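Local coordinates for folylpolyglutamate synthase (FolC) (Helicobacter pylori, PDB 6K8C), which probably adds glutamate to dihydropteroate and extends the polyglutamate tail of reduced folates, spending ATP at each step, at residues G11-A14 against F15-K19; Q33-K36 against D37-A41; V102-N105 against A106-Q109. One frame throughout, in Å; residues are numbered along the deposited sequence.

Each of the three contacts joins successive turns of one helix, so none closes a long loop; they follow one another along the chain without nesting or crossing. Interaction 1 forms helix 12-17 near the N terminus, and interaction 2 lies in the next helix, 28-41, their centres about 21 Å apart. Interaction 3 comes later, in helix 100-110, yet its centre is about 12 Å from that of interaction 1, and the two touch: Glu104 receives the N-H of Leu12, and His107 packs on Phe15. All three face helix 121-132, which thereby gathers two N-terminal helices and helix 100-110 at one end of the domain built on the eight-stranded sheet.

Interaction 1. Residues G11-A14 against F15-K19; sequences GLKA and FLETK
The backbone oxygen of Lys13 is held twice, by the N-H of Glu17 from the next turn (Lys13 O to Glu17 N 3.1 Å) and by a water that donates to Lys13 O at 2.8 Å. The same water makes a weak, long second bond to Glu17 OE1, so it spans the backbone and the carboxylate. Glu17 is extended beyond CG and lays OE1 3.6 Å from Lys13 CG; the lysine, bent at chi3 and chi4, keeps its ammonium 4.6 Å (NZ to OE1) from the carboxylate of Glu17, too far for a salt bridge. This is a short helix with Gly11 at its N-cap position, its opening i to i+4 hydrogen bonds running from Phe15 N to Gly11 O and from Leu16 N to Leu12 O, the latter 2.9 Å. On another flank, Leu12 swings CG away from its backbone N (chi1 168°), bringing CD1 against Leu16 CG at 3.7 Å. The two leucines press onto Tyr124 of helix 121-132 and onto Phe87, while the ring of Phe15 meets Tyr124 edge-to-face. Toward the C-terminal end the pattern weakens: the bonds that Glu17 N and Thr18 N make to Ala14 O are both weak, the N-H of Glu17 being shared with Lys13 O. Thr18 turns its hydroxyl back on the chain, OG1 donating to Phe15 O at 2.7 Å, an oxygen that also accepts from Thr18 N.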
loop_
_atom_site.group_PDB
_atom_site.type_symbol
_atom_site.label_atom_id
_atom_site.label_comp_id
_atom_site.label_asym_id
_atom_site.label_seq_id
_atom_site.Cartn_x
_atom_site.Cartn_y
_atom_site.Cartn_z
ATOM N N GLY A 11 -16.858 -9.129 -18.910
ATOM C CA GLY A 11 -16.342 -8.036 -18.116
ATOM C C GLY A 11 -15.085 -8.399 -17.345
ATOM O O GLY A 11 -14.672 -9.556 -17.241
ATOM N N LEU A 12 -14.467 -7.363 -16.779
ATOM C CA LEU A 12 -13.226 -7.562 -16.039
ATOM C C LEU A 12 -13.453 -8.394 -14.780
ATOM O O LEU A 12 -12.619 -9.238 -14.433
ATOM C CB LEU A 12 -12.608 -6.211 -15.687
ATOM C CG LEU A 12 -11.462 -6.270 -14.679
ATOM C CD1 LEU A 12 -10.297 -7.064 -15.251
ATOM C CD2 LEU A 12 -11.021 -4.864 -14.292
ATOM N N LYS A 13 -14.571 -8.170 -14.085
ATOM C CA LYS A 13 -14.825 -8.894 -12.842
ATOM C C LYS A 13 -14.831 -10.403 -13.074
ATOM O O LYS A 13 -14.202 -11.161 -12.323
ATOM C CB LYS A 13 -16.148 -8.431 -12.225
ATOM C CG LYS A 13 -16.600 -9.270 -11.034
ATOM C CD LYS A 13 -17.952 -8.816 -10.500
ATOM C CE LYS A 13 -17.805 -7.623 -9.563
ATOM N NZ LYS A 13 -17.030 -7.957 -8.333
ATOM N N ALA A 14 -15.516 -10.853 -14.131
ATOM C CA ALA A 14 -15.556 -12.280 -14.440
ATOM C C ALA A 14 -14.182 -12.799 -14.836
ATOM O O ALA A 14 -13.810 -13.920 -14.473
ATOM C CB ALA A 14 -16.575 -12.552 -15.551
ATOM N N PHE A 15 -13.411 -12.000 -15.579
ATOM C CA PHE A 15 -12.075 -12.430 -15.984
ATOM C C PHE A 15 -11.155 -12.600 -14.780
ATOM O O PHE A 15 -10.344 -13.534 -14.735
ATOM C CB PHE A 15 -11.488 -11.427 -16.975
ATOM C CG PHE A 15 -10.259 -11.914 -17.681
ATOM C CD1 PHE A 15 -10.316 -13.007 -18.531
ATOM C CD2 PHE A 15 -9.047 -11.262 -17.513
ATOM C CE1 PHE A 15 -9.183 -13.448 -19.197
ATOM C CE2 PHE A 15 -7.917 -11.692 -18.181
ATOM C CZ PHE A 15 -7.982 -12.792 -19.020
ATOM N N LEU A 16 -11.257 -11.705 -13.792
ATOM C CA LEU A 16 -10.433 -11.850 -12.593
ATOM C C LEU A 16 -10.834 -13.074 -11.779
ATOM O O LEU A 16 -9.983 -13.695 -11.136
ATOM C CB LEU A 16 -10.515 -10.590 -11.731
ATOM C CG LEU A 16 -9.890 -9.338 -12.353
ATOM C CD1 LEU A 16 -10.072 -8.137 -11.442
ATOM C CD2 LEU A 16 -8.418 -9.586 -12.642
ATOM N N GLU A 17 -12.112 -13.452 -11.804
ATOM C CA GLU A 17 -12.523 -14.623 -11.038
ATOM C C GLU A 17 -11.997 -15.930 -11.629
ATOM O O GLU A 17 -11.972 -16.943 -10.921
ATOM C CB GLU A 17 -14.047 -14.655 -10.906
ATOM C CG GLU A 17 -14.549 -13.757 -9.783
ATOM C CD GLU A 17 -15.992 -13.316 -9.947
ATOM O OE1 GLU A 17 -16.412 -12.403 -9.205
ATOM O OE2 GLU A 17 -16.708 -13.881 -10.800
ATOM N N THR A 18 -11.564 -15.932 -12.890
ATOM C CA THR A 18 -10.861 -17.081 -13.454
ATOM C C THR A 18 -9.401 -17.141 -13.033
ATOM O O THR A 18 -8.705 -18.094 -13.397
ATOM C CB THR A 18 -10.928 -17.066 -14.981
ATOM O OG1 THR A 18 -9.982 -16.116 -15.492
ATOM C CG2 THR A 18 -12.332 -16.708 -15.456
ATOM N N LYS A 19 -8.913 -16.146 -12.292
ATOM C CA LYS A 19 -7.545 -16.137 -11.781
ATOM C C LYS A 19 -7.627 -16.094 -10.261
ATOM O O LYS A 19 -7.464 -15.024 -9.655
ATOM C CB LYS A 19 -6.739 -14.960 -12.329
ATOM C CG LYS A 19 -6.728 -14.870 -13.848
ATOM C CD LYS A 19 -6.393 -13.457 -14.310
ATOM C CE LYS A 19 -6.251 -13.376 -15.830
ATOM N NZ LYS A 19 -5.451 -14.472 -16.460
HETATM O O HOH W 1 -13.517 -10.488 -9.644
#

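Interaction 2. Residues Q33-K36 against D37-A41; sequences QIYK and DFKNA
Tyr35 meets Lys39 one turn on, Lys39 CG lying over one face of the phenol ring while the rest of the chain runs past the CD2-CE2 side. Lys39 CG stands 4.1 Å from the ring centroid, 22° off the normal, a CH-pi contact displaced toward the rim; farther out, CD comes to 3.5 Å from Tyr35 CE2. The bend at chi3 of Lys39 (-63°) keeps CE beside that rim, on the same side of the ring plane, 3.7 Å from Tyr35 CD2. Phe38, three residues on, takes a different attitude. Its plane is only 12° from that of Tyr35, but the rings are slid so far apart, 6.0 Å between centroids, that they barely overlap, and the touch is an oblique one of Phe38 CD2 on Tyr35 CE1 at 3.9 Å. Beneath the side chains runs the regular i to i+4 ladder of an alpha helix, from Asp37 N to Gln33 O through Asn40 N to Lys36 O. Lys36 and Lys39 hold their ammonium groups 4.7 Å apart (NZ to NZ), like charges that would probably repel. On its buried side helix 28-41 packs through Ile34 and Phe38 on Phe115 of helix 114-118 and on helix 121-132, where Phe38 reaches Val130 and Met131.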
loop_
_atom_site.group_PDB
_atom_site.type_symbol
_atom_site.label_atom_id
_atom_site.label_comp_id
_atom_site.label_asym_id
_atom_site.label_seq_id
_atom_site.Cartn_x
_atom_site.Cartn_y
_atom_site.Cartn_z
ATOM N N GLN A 33 8.085 -13.352 -20.171
ATOM C CA GLN A 33 7.573 -13.673 -21.498
ATOM C C GLN A 33 6.255 -12.958 -21.771
ATOM O O GLN A 33 6.042 -12.445 -22.877
ATOM C CB GLN A 33 7.411 -15.188 -21.629
ATOM C CG GLN A 33 6.966 -15.663 -22.993
ATOM C CD GLN A 33 6.658 -17.149 -23.010
ATOM O OE1 GLN A 33 6.877 -17.853 -22.022
ATOM N NE2 GLN A 33 6.144 -17.634 -24.134
ATOM N N ILE A 34 5.358 -12.913 -20.779
ATOM C CA ILE A 34 4.094 -12.199 -20.956
ATOM C C ILE A 34 4.362 -10.751 -21.338
ATOM O O ILE A 34 3.771 -10.217 -22.285
ATOM C CB ILE A 34 3.233 -12.281 -19.679
ATOM C CG1 ILE A 34 2.647 -13.681 -19.492
ATOM C CG2 ILE A 34 2.099 -11.252 -19.731
ATOM C CD1 ILE A 34 2.061 -13.902 -18.105
ATOM N N TYR A 35 5.264 -10.095 -20.601
ATOM C CA TYR A 35 5.493 -8.669 -20.808
ATOM C C TYR A 35 6.122 -8.403 -22.169
ATOM O O TYR A 35 5.780 -7.419 -22.836
ATOM C CB TYR A 35 6.361 -8.098 -19.677
ATOM C CG TYR A 35 6.456 -6.592 -19.734
ATOM C CD1 TYR A 35 5.312 -5.809 -19.656
ATOM C CD2 TYR A 35 7.678 -5.953 -19.909
ATOM C CE1 TYR A 35 5.379 -4.437 -19.736
ATOM C CE2 TYR A 35 7.755 -4.569 -19.983
ATOM C CZ TYR A 35 6.599 -3.822 -19.896
ATOM O OH TYR A 35 6.654 -2.451 -19.974
ATOM N N LYS A 36 7.036 -9.273 -22.603
ATOM C CA LYS A 36 7.622 -9.134 -23.933
ATOM C C LYS A 36 6.547 -9.203 -25.009
ATOM O O LYS A 36 6.537 -8.397 -25.947
ATOM C CB LYS A 36 8.684 -10.213 -24.154
ATOM C CG LYS A 36 9.972 -9.701 -24.790
ATOM C CD LYS A 36 10.897 -9.069 -23.749
ATOM C CE LYS A 36 12.268 -8.746 -24.335
ATOM N NZ LYS A 36 13.324 -8.670 -23.286
ATOM N N ASP A 37 5.617 -10.154 -24.876
ATOM C CA ASP A 37 4.499 -10.241 -25.812
ATOM C C ASP A 37 3.625 -8.999 -25.748
ATOM O O ASP A 37 3.149 -8.513 -26.781
ATOM C CB ASP A 37 3.657 -11.482 -25.520
ATOM C CG ASP A 37 4.366 -12.765 -25.874
ATOM O OD1 ASP A 37 5.529 -12.703 -26.326
ATOM O OD2 ASP A 37 3.754 -13.840 -25.700
ATOM N N PHE A 38 3.382 -8.482 -24.540
ATOM C CA PHE A 38 2.579 -7.270 -24.407
ATOM C C PHE A 38 3.207 -6.114 -25.175
ATOM O O PHE A 38 2.515 -5.378 -25.890
ATOM C CB PHE A 38 2.410 -6.884 -22.929
ATOM C CG PHE A 38 1.861 -5.495 -22.737
ATOM C CD1 PHE A 38 0.496 -5.271 -22.748
ATOM C CD2 PHE A 38 2.711 -4.411 -22.593
ATOM C CE1 PHE A 38 -0.013 -3.998 -22.598
ATOM C CE2 PHE A 38 2.209 -3.134 -22.448
ATOM C CZ PHE A 38 0.847 -2.925 -22.441
ATOM N N LYS A 39 4.518 -5.921 -25.012
ATOM C CA LYS A 39 5.179 -4.789 -25.652
ATOM C C LYS A 39 5.133 -4.921 -27.170
ATOM O O LYS A 39 4.879 -3.942 -27.881
ATOM C CB LYS A 39 6.618 -4.677 -25.155
ATOM C CG LYS A 39 6.753 -4.032 -23.773
ATOM C CD LYS A 39 8.211 -3.842 -23.400
ATOM C CE LYS A 39 8.931 -5.172 -23.280
ATOM N NZ LYS A 39 10.368 -4.996 -22.938
ATOM N N ASN A 40 5.349 -6.136 -27.679
ATOM C CA ASN A 40 5.200 -6.382 -29.111
ATOM C C ASN A 40 3.782 -6.070 -29.576
ATOM O O ASN A 40 3.583 -5.334 -30.550
ATOM C CB ASN A 40 5.560 -7.834 -29.436
ATOM C CG ASN A 40 7.066 -8.067 -29.520
ATOM O OD1 ASN A 40 7.840 -7.152 -29.811
ATOM N ND2 ASN A 40 7.480 -9.306 -29.283
ATOM N N ALA A 41 2.777 -6.612 -28.881
ATOM C CA ALA A 41 1.401 -6.448 -29.340
ATOM C C ALA A 41 0.869 -5.044 -29.099
ATOM O O ALA A 41 -0.047 -4.606 -29.801
ATOM C CB ALA A 41 0.485 -7.469 -28.662
#

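Interaction 3. Residues V102-N105 against A106-Q109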
loop_
_atom_site.group_PDB
_atom_site.type_symbol
_atom_site.label_atom_id
_atom_site.label_comp_id
_atom_site.label_asym_id
_atom_site.label_seq_id
_atom_site.Cartn_x
_atom_site.Cartn_y
_atom_site.Cartn_z
ATOM N N VAL A 102 -13.084 3.378 -17.899
ATOM C CA VAL A 102 -11.709 3.433 -18.389
ATOM C C VAL A 102 -10.991 2.118 -18.109
ATOM O O VAL A 102 -10.245 1.605 -18.953
ATOM C CB VAL A 102 -10.970 4.625 -17.751
ATOM C CG1 VAL A 102 -9.502 4.615 -18.142
ATOM C CG2 VAL A 102 -11.628 5.940 -18.156
ATOM N N LEU A 103 -11.203 1.556 -16.919
ATOM C CA LEU A 103 -10.582 0.281 -16.572
ATOM C C LEU A 103 -11.151 -0.862 -17.411
ATOM O O LEU A 103 -10.402 -1.723 -17.888
ATOM C CB LEU A 103 -10.778 0.008 -15.081
ATOM C CG LEU A 103 -10.187 -1.277 -14.500
ATOM C CD1 LEU A 103 -8.693 -1.381 -14.788
ATOM C CD2 LEU A 103 -10.458 -1.336 -13.007
ATOM N N GLU A 104 -12.472 -0.888 -17.598
ATOM C CA GLU A 104 -13.076 -1.941 -18.414
ATOM C C GLU A 104 -12.589 -1.869 -19.856
ATOM O O GLU A 104 -12.395 -2.902 -20.507
ATOM C CB GLU A 104 -14.601 -1.842 -18.339
ATOM C CG GLU A 104 -15.337 -2.766 -19.303
ATOM C CD GLU A 104 -15.188 -4.242 -18.958
ATOM O OE1 GLU A 104 -14.845 -4.566 -17.800
ATOM O OE2 GLU A 104 -15.425 -5.085 -19.850
ATOM N N ASN A 105 -12.353 -0.655 -20.362
ATOM C CA ASN A 105 -11.860 -0.503 -21.727
ATOM C C ASN A 105 -10.446 -1.052 -21.877
ATOM O O ASN A 105 -10.125 -1.684 -22.890
ATOM C CB ASN A 105 -11.918 0.968 -22.138
ATOM C CG ASN A 105 -11.207 1.233 -23.445
ATOM O OD1 ASN A 105 -10.081 1.732 -23.462
ATOM N ND2 ASN A 105 -11.857 0.891 -24.551
ATOM N N ALA A 106 -9.580 -0.819 -20.888
ATOM C CA ALA A 106 -8.244 -1.405 -20.944
ATOM C C ALA A 106 -8.317 -2.925 -20.916
ATOM O O ALA A 106 -7.584 -3.607 -21.642
ATOM C CB ALA A 106 -7.393 -0.888 -19.780
ATOM N N HIS A 107 -9.191 -3.472 -20.071
ATOM C CA HIS A 107 -9.384 -4.915 -20.031
ATOM C C HIS A 107 -9.871 -5.442 -21.378
ATOM O O HIS A 107 -9.393 -6.476 -21.860
ATOM C CB HIS A 107 -10.377 -5.272 -18.926
ATOM C CG HIS A 107 -10.998 -6.624 -19.098
ATOM N ND1 HIS A 107 -10.293 -7.793 -18.915
ATOM C CD2 HIS A 107 -12.247 -6.990 -19.469
ATOM C CE1 HIS A 107 -11.086 -8.824 -19.151
ATOM N NE2 HIS A 107 -12.276 -8.364 -19.491
ATOM N N GLN A 108 -10.812 -4.736 -22.006
ATOM C CA GLN A 108 -11.355 -5.201 -23.281
ATOM C C GLN A 108 -10.269 -5.300 -24.346
ATOM O O GLN A 108 -10.297 -6.206 -25.185
ATOM C CB GLN A 108 -12.482 -4.279 -23.742
ATOM C CG GLN A 108 -13.836 -4.592 -23.118
ATOM C CD GLN A 108 -14.173 -6.078 -23.150
ATOM O OE1 GLN A 108 -13.992 -6.747 -24.167
ATOM N NE2 GLN A 108 -14.668 -6.596 -22.032
ATOM N N GLN A 109 -9.292 -4.388 -24.320
ATOM C CA GLN A 109 -8.191 -4.463 -25.276
ATOM C C GLN A 109 -7.253 -5.623 -24.958
ATOM O O GLN A 109 -6.714 -6.258 -25.873
ATOM C CB GLN A 109 -7.413 -3.147 -25.294
ATOM C CG GLN A 109 -8.243 -1.920 -25.630
ATOM C CD GLN A 109 -7.409 -0.653 -25.660
ATOM O OE1 GLN A 109 -7.688 0.305 -24.938
ATOM N NE2 GLN A 109 -6.374 -0.645 -26.493
#
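Glu104 and Gln108, one turn apart, are joined by a side-chain hydrogen bond in which Gln108 NE2 donates to Glu104 OE2 at 2.8 Å. The bond is nearly straight (167° at the hydrogen), with OE2 met almost along its C-O axis and lying close to the amide plane of Gln108, although the two planar groups are turned 37° against each other. Both chains bend at chi2, which brings their polar ends together above the backbone bond from Gln108 N to Glu104 O, also 2.8 Å. The glutamate thus accepts through its backbone and its side chain from one residue, and its other oxygen, OE1, accepts from the backbone N-H of Leu12. That bond ties helix 100-110, within the Mur ligase middle-domain region, to the first turn of helix 12-17, where a helix N-terminal end could help stabilise the negative charge. Gln108 NE2 has a second acceptor, the carbonyl of Asn10. His107 lies alongside Glu104, the glutamate's OE2 at the ring edge 3.7 Å from His107 CD2, in the ring plane; carboxylate and ring planes stand 58° apart. Both ring nitrogens are bonded elsewhere: ND1 to the hydroxyl of Tyr124 and NE2 to the same Asn10 carbonyl that Gln108 uses, which fixes the rotation of the imidazole. Along the backbone, His107 N reaches Leu103 O at 3.0 Å and Ala106 N reaches Val102 O at 3.2 Å, while Ala106 and Leu103 turn apolar surface to helix 121-132 through Leu128 and Leu132.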